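Local coordinates for manganese-binding protein (Chlamydia trachomatis, PDB 6NSI) that binds iron, manganese and nickel ions, preferring ferrous iron, and delivers them to the membrane permease of an ABC transporter for import into the cytoplasm, at residues Y3-N8 against I26-G31; Q52-N57 against P75-L80. One frame throughout, in Å; residues are numbered along the deposited sequence.

Interactions 1 and 2 join each outer strand of a four-stranded parallel sheet, ordered 24-27, 3-6, 54-56, 77-79, to its inner neighbour, and each closes a beta-alpha-beta unit. Their centres lie 11 Å apart and they meet where strands 3-6 and 54-56 run side by side: Leu-5 O is 2.8 Å from Phe-55 N, a probable hydrogen bond, and Met-7 CG packs 3.8 Å from Cys-56 SG. The C-terminal ends of both contacts approach the ferric ion held by His-36, His-102, His-168 and Asp-260; the side chain of Asn-8 is about 10 Å from the metal and that of Asn-57 about 9 Å.

Interaction 1: residues Y3-N8 against I26-G31; sequences YVLSMN and IVLIDG
A right-handed beta-alpha-beta crossover, strand 3-6, helix 9-19 and strand 24-27, brings residues 3-8 against 26-31 as parallel neighbours, with Leu-5 beside Ile-26 and Ser-6 beside Val-27. Three nearly straight backbone bonds join the strands: Ile-26 N to Val-4 O (2.9 Å), Ser-6 N to Ile-26 O (2.9 Å) and Leu-28 N to Ser-6 O (3.0 Å). A fourth, from Ile-29 N to Met-7 O, carries the pairing beyond the bridged residues; it is more bent, 141° at the hydrogen, and its donor is tilted from the carbonyl plane.

The apolar side chains gather on the face of Leu-5 and Ile-26. Leu-5 extends its CG away from its own amide N (chi1 -179°), which carries the two methyls toward the second strand: CD1 meets Ile-26 CG1 at 3.5 Å, while CD2 touches Leu-28 CD1. The other methyl of Leu-28, CD2, lies 3.6 Å from Met-7 SD, the two side chains running alongside each other in the same direction. Bends at chi2 and chi3 fold the methionine back, and its CE reaches Ile-29 CD1 at 3.7 Å. On the face of Ser-6 and Val-27, the valine CG2 presses against the backbone of Asn-8, 3.3 Å from its C atom. Asn-8 is an N-cap: its OD1 accepts a hydrogen bond from Ile-11 N and so holds the first turn of helix 9-19.

That helix lies over the face of Ser-6 and Val-27, where Cys-12 touches both. Helix 44-50 packs on the other face, Met-48 against Leu-5 and Leu-28, and strand 54-56 continues the sheet beyond strand 3-6.

Interaction 2: residues Q52-N57 against P75-L80; sequences QLIFCN and PKVVDL
Phe-55 CG stands anti to its carbonyl carbon (chi1 -77°), which lays the ring alongside Val-78, the two side chains pointing the same way; CD2 of the ring comes 3.5 Å from Val-78 CB, and CE2 meets CG1 of the same valine. Cys-56 takes a similar first torsion (-56°) on the other face, where SG rests 3.7 Å from Val-77 CG1.

Backbone hydrogen bonds of a parallel strand pair fix this register. Val-78 uses both its polar backbone atoms: its N-H donates to Ile-54 O (N to O 2.8 Å) and its O accepts from Cys-56 N (2.9 Å). Ile-54 N binds Lys-76 O at 2.8 Å from well above the carbonyl plane, 46° out of it. At the far end Leu-80 N reaches Cys-56 O, and the leucine CB also lies 3.4 Å from that oxygen.

The charged ends turn to partners beyond the strand pair. Lys-76 NZ bonds Met-48 O and Ser-51 O, and its positive charge may interact favourably with the C-terminal end of helix 44-50, while Asp-79 OD1 accepts Gln-82 N as the N-cap of helix 80-85. Across the two segments, the contact is made by four backbone hydrogen bonds and apolar contacts.

Interaction 1: residues Y3-N8 against I26-G31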
loop_
_atom_site.group_PDB
_atom_site.type_symbol
_atom_site.label_atom_id
_atom_site.label_comp_id
_atom_site.label_asym_id
_atom_site.label_seq_id
_atom_site.Cartn_x
_atom_site.Cartn_y
_atom_site.Cartn_z
ATOM N N TYR A 3 8.609 19.759 14.118
ATOM C CA TYR A 3 7.936 18.464 14.026
ATOM C C TYR A 3 7.045 18.405 12.794
ATOM O O TYR A 3 6.278 19.339 12.529
ATOM C CB TYR A 3 7.078 18.186 15.260
ATOM C CG TYR A 3 7.874 17.812 16.485
ATOM C CD1 TYR A 3 8.371 16.526 16.646
ATOM C CD2 TYR A 3 8.140 18.754 17.478
ATOM C CE1 TYR A 3 9.106 16.183 17.767
ATOM C CE2 TYR A 3 8.871 18.421 18.602
ATOM C CZ TYR A 3 9.350 17.135 18.744
ATOM O OH TYR A 3 10.080 16.799 19.862
ATOM N N VAL A 4 7.130 17.292 12.067
ATOM C CA VAL A 4 6.235 16.994 10.958
ATOM C C VAL A 4 5.602 15.629 11.217
ATOM O O VAL A 4 6.294 14.686 11.621
ATOM C CB VAL A 4 6.977 17.023 9.610
ATOM C CG1 VAL A 4 6.112 16.402 8.507
ATOM C CG2 VAL A 4 7.356 18.453 9.268
ATOM N N LEU A 5 4.291 15.529 11.003
ATOM C CA LEU A 5 3.524 14.329 11.327
ATOM C C LEU A 5 3.131 13.593 10.052
ATOM O O LEU A 5 2.621 14.203 9.103
ATOM C CB LEU A 5 2.266 14.676 12.134
ATOM C CG LEU A 5 1.398 13.476 12.537
ATOM C CD1 LEU A 5 2.182 12.510 13.390
ATOM C CD2 LEU A 5 0.119 13.857 13.252
ATOM N N SER A 6 3.373 12.286 10.032
ATOM C CA SER A 6 2.873 11.407 8.986
ATOM C C SER A 6 1.877 10.421 9.590
ATOM O O SER A 6 2.088 9.909 10.691
ATOM C CB SER A 6 4.012 10.642 8.308
ATOM O OG SER A 6 4.915 11.516 7.647
ATOM N N MET A 7 0.799 10.139 8.854
ATOM C CA MET A 7 -0.230 9.251 9.393
ATOM C C MET A 7 0.297 7.832 9.613
ATOM O O MET A 7 -0.048 7.188 10.612
ATOM C CB MET A 7 -1.450 9.241 8.472
ATOM C CG MET A 7 -2.391 10.424 8.694
ATOM S SD MET A 7 -2.999 10.509 10.396
ATOM C CE MET A 7 -3.730 8.885 10.578
ATOM N N ASN A 8 1.146 7.331 8.709
ATOM C CA ASN A 8 1.581 5.931 8.748
ATOM C C ASN A 8 3.025 5.837 8.248
ATOM O O ASN A 8 3.626 6.837 7.836
ATOM C CB ASN A 8 0.634 5.045 7.928
ATOM C CG ASN A 8 0.591 5.435 6.445
ATOM O OD1 ASN A 8 1.622 5.464 5.756
ATOM N ND2 ASN A 8 -0.608 5.707 5.945
ATOM N N ILE A 26 7.358 12.375 13.109
ATOM C CA ILE A 26 6.606 11.465 13.953
ATOM C C ILE A 26 5.588 10.744 13.081
ATOM O O ILE A 26 5.173 11.226 12.024
ATOM C CB ILE A 26 5.915 12.178 15.144
ATOM C CG1 ILE A 26 5.274 13.494 14.707
ATOM C CG2 ILE A 26 6.915 12.432 16.262
ATOM C CD1 ILE A 26 4.392 14.143 15.800
ATOM N N VAL A 27 5.194 9.565 13.533
ATOM C CA VAL A 27 4.203 8.772 12.827
ATOM C C VAL A 27 3.103 8.420 13.811
ATOM O O VAL A 27 3.377 8.044 14.955
ATOM C CB VAL A 27 4.815 7.506 12.185
ATOM C CG1 VAL A 27 5.360 6.533 13.241
ATOM C CG2 VAL A 27 3.795 6.833 11.313
ATOM N N LEU A 28 1.858 8.610 13.386
ATOM C CA LEU A 28 0.684 8.257 14.218
ATOM C C LEU A 28 0.441 6.749 14.313
ATOM O O LEU A 28 0.313 6.244 15.400
ATOM C CB LEU A 28 -0.545 8.918 13.616
ATOM C CG LEU A 28 -1.357 9.743 14.597
ATOM C CD1 LEU A 28 -0.524 10.893 15.112
ATOM C CD2 LEU A 28 -2.623 10.234 13.937
ATOM N N ILE A 29 0.458 6.069 13.180
ATOM C CA ILE A 29 0.093 4.631 13.121
ATOM C C ILE A 29 1.321 3.822 12.722
ATOM O O ILE A 29 1.943 4.131 11.721
ATOM C CB ILE A 29 -1.045 4.439 12.102
ATOM C CG1 ILE A 29 -2.242 5.348 12.373
ATOM C CG2 ILE A 29 -1.445 2.981 11.969
ATOM C CD1 ILE A 29 -3.284 5.315 11.311
ATOM N N ASP A 30 1.666 2.857 13.552
ATOM C CA ASP A 30 2.749 1.930 13.250
ATOM C C ASP A 30 2.445 0.603 13.929
ATOM O O ASP A 30 1.504 0.489 14.729
ATOM C CB ASP A 30 4.122 2.457 13.701
ATOM C CG ASP A 30 5.290 1.694 13.058
ATOM O OD1 ASP A 30 5.043 0.718 12.304
ATOM O OD2 ASP A 30 6.457 2.071 13.299
ATOM N N GLY A 31 3.247 -0.413 13.572
ATOM C CA GLY A 31 3.141 -1.720 14.195
ATOM C C GLY A 31 2.062 -2.595 13.583
ATOM O O GLY A 31 1.728 -2.507 12.401
#

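Interaction 2: residues Q52-N57 against P75-L80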
loop_
_atom_site.group_PDB
_atom_site.type_symbol
_atom_site.label_atom_id
_atom_site.label_comp_id
_atom_site.label_asym_id
_atom_site.label_seq_id
_atom_site.Cartn_x
_atom_site.Cartn_y
_atom_site.Cartn_z
ATOM N N GLN A 52 3.936 20.748 12.190
ATOM C CA GLN A 52 3.804 21.806 11.189
ATOM C C GLN A 52 3.028 21.354 9.962
ATOM O O GLN A 52 2.431 22.192 9.271
ATOM C CB GLN A 52 5.183 22.306 10.738
ATOM C CG GLN A 52 6.047 22.910 11.841
ATOM C CD GLN A 52 5.371 24.056 12.576
ATOM O OE1 GLN A 52 4.759 24.934 11.960
ATOM N NE2 GLN A 52 5.480 24.051 13.903
ATOM N N LEU A 53 3.053 20.056 9.671
ATOM C CA LEU A 53 2.394 19.466 8.515
ATOM C C LEU A 53 1.916 18.083 8.929
ATOM O O LEU A 53 2.607 17.395 9.688
ATOM C CB LEU A 53 3.344 19.354 7.312
ATOM C CG LEU A 53 3.773 20.608 6.541
ATOM C CD1 LEU A 53 4.860 20.256 5.527
ATOM C CD2 LEU A 53 2.574 21.244 5.859
ATOM N N ILE A 54 0.740 17.686 8.440
ATOM C CA ILE A 54 0.168 16.356 8.691
ATOM C C ILE A 54 -0.054 15.683 7.345
ATOM O O ILE A 54 -0.945 16.085 6.584
ATOM C CB ILE A 54 -1.146 16.425 9.470
ATOM C CG1 ILE A 54 -0.918 17.053 10.846
ATOM C CG2 ILE A 54 -1.760 15.030 9.587
ATOM C CD1 ILE A 54 -2.209 17.362 11.593
ATOM N N PHE A 55 0.733 14.648 7.063
ATOM C CA PHE A 55 0.683 13.958 5.779
ATOM C C PHE A 55 -0.274 12.764 5.861
ATOM O O PHE A 55 -0.060 11.839 6.654
ATOM C CB PHE A 55 2.091 13.521 5.368
ATOM C CG PHE A 55 2.942 14.644 4.832
ATOM C CD1 PHE A 55 3.939 15.211 5.614
ATOM C CD2 PHE A 55 2.748 15.126 3.543
ATOM C CE1 PHE A 55 4.729 16.246 5.120
ATOM C CE2 PHE A 55 3.539 16.163 3.042
ATOM C CZ PHE A 55 4.525 16.720 3.831
ATOM N N CYS A 56 -1.336 12.806 5.051
ATOM C CA CYS A 56 -2.379 11.788 4.990
ATOM C C CYS A 56 -2.376 11.092 3.641
ATOM O O CYS A 56 -1.989 11.674 2.619
ATOM C CB CYS A 56 -3.765 12.394 5.197
ATOM S SG CYS A 56 -3.896 13.313 6.715
ATOM N N ASN A 57 -2.862 9.853 3.644
ATOM C CA ASN A 57 -3.032 9.115 2.396
ATOM C C ASN A 57 -4.224 9.630 1.610
ATOM O O ASN A 57 -4.179 9.682 0.376
ATOM C CB ASN A 57 -3.221 7.622 2.677
ATOM C CG ASN A 57 -3.205 6.791 1.414
ATOM O OD1 ASN A 57 -2.144 6.395 0.962
ATOM N ND2 ASN A 57 -4.384 6.508 0.843
ATOM N N PRO A 75 -5.784 23.005 8.147
ATOM C CA PRO A 75 -4.834 23.552 7.160
ATOM C C PRO A 75 -3.482 22.853 7.146
ATOM O O PRO A 75 -2.748 22.994 6.164
ATOM C CB PRO A 75 -4.686 25.024 7.582
ATOM C CG PRO A 75 -5.790 25.283 8.561
ATOM C CD PRO A 75 -6.121 23.979 9.202
ATOM N N LYS A 76 -3.125 22.112 8.202
ATOM C CA LYS A 76 -1.878 21.352 8.204
ATOM C C LYS A 76 -1.928 20.110 7.318
ATOM O O LYS A 76 -0.873 19.532 7.037
ATOM C CB LYS A 76 -1.518 20.898 9.619
ATOM C CG LYS A 76 -1.289 22.006 10.606
ATOM C CD LYS A 76 -0.966 21.454 11.979
ATOM C CE LYS A 76 -0.733 22.601 12.948
ATOM N NZ LYS A 76 -0.548 22.142 14.354
ATOM N N VAL A 77 -3.109 19.659 6.898
ATOM C CA VAL A 77 -3.218 18.358 6.234
ATOM C C VAL A 77 -2.747 18.465 4.788
ATOM O O VAL A 77 -3.192 19.343 4.036
ATOM C CB VAL A 77 -4.655 17.816 6.306
ATOM C CG1 VAL A 77 -4.799 16.628 5.390
ATOM C CG2 VAL A 77 -5.010 17.420 7.741
ATOM N N VAL A 78 -1.826 17.581 4.414
ATOM C CA VAL A 78 -1.450 17.326 3.028
ATOM C C VAL A 78 -2.090 15.995 2.640
ATOM O O VAL A 78 -1.698 14.942 3.154
ATOM C CB VAL A 78 0.075 17.276 2.853
ATOM C CG1 VAL A 78 0.422 16.826 1.441
ATOM C CG2 VAL A 78 0.714 18.628 3.184
ATOM N N ASP A 79 -3.098 16.042 1.761
ATOM C CA ASP A 79 -3.840 14.858 1.316
ATOM C C ASP A 79 -3.176 14.337 0.044
ATOM O O ASP A 79 -3.489 14.761 -1.072
ATOM C CB ASP A 79 -5.311 15.195 1.094
ATOM C CG ASP A 79 -6.168 13.963 0.793
ATOM O OD1 ASP A 79 -5.676 13.026 0.133
ATOM O OD2 ASP A 79 -7.348 13.950 1.199
ATOM N N LEU A 80 -2.259 13.387 0.216
ATOM C CA LEU A 80 -1.425 12.953 -0.902
ATOM C C LEU A 80 -2.259 12.350 -2.031
ATOM O O LEU A 80 -2.005 12.624 -3.209
ATOM C CB LEU A 80 -0.367 11.966 -0.403
ATOM C CG LEU A 80 0.672 12.582 0.545
ATOM C CD1 LEU A 80 1.459 11.513 1.303
ATOM C CD2 LEU A 80 1.622 13.510 -0.231
#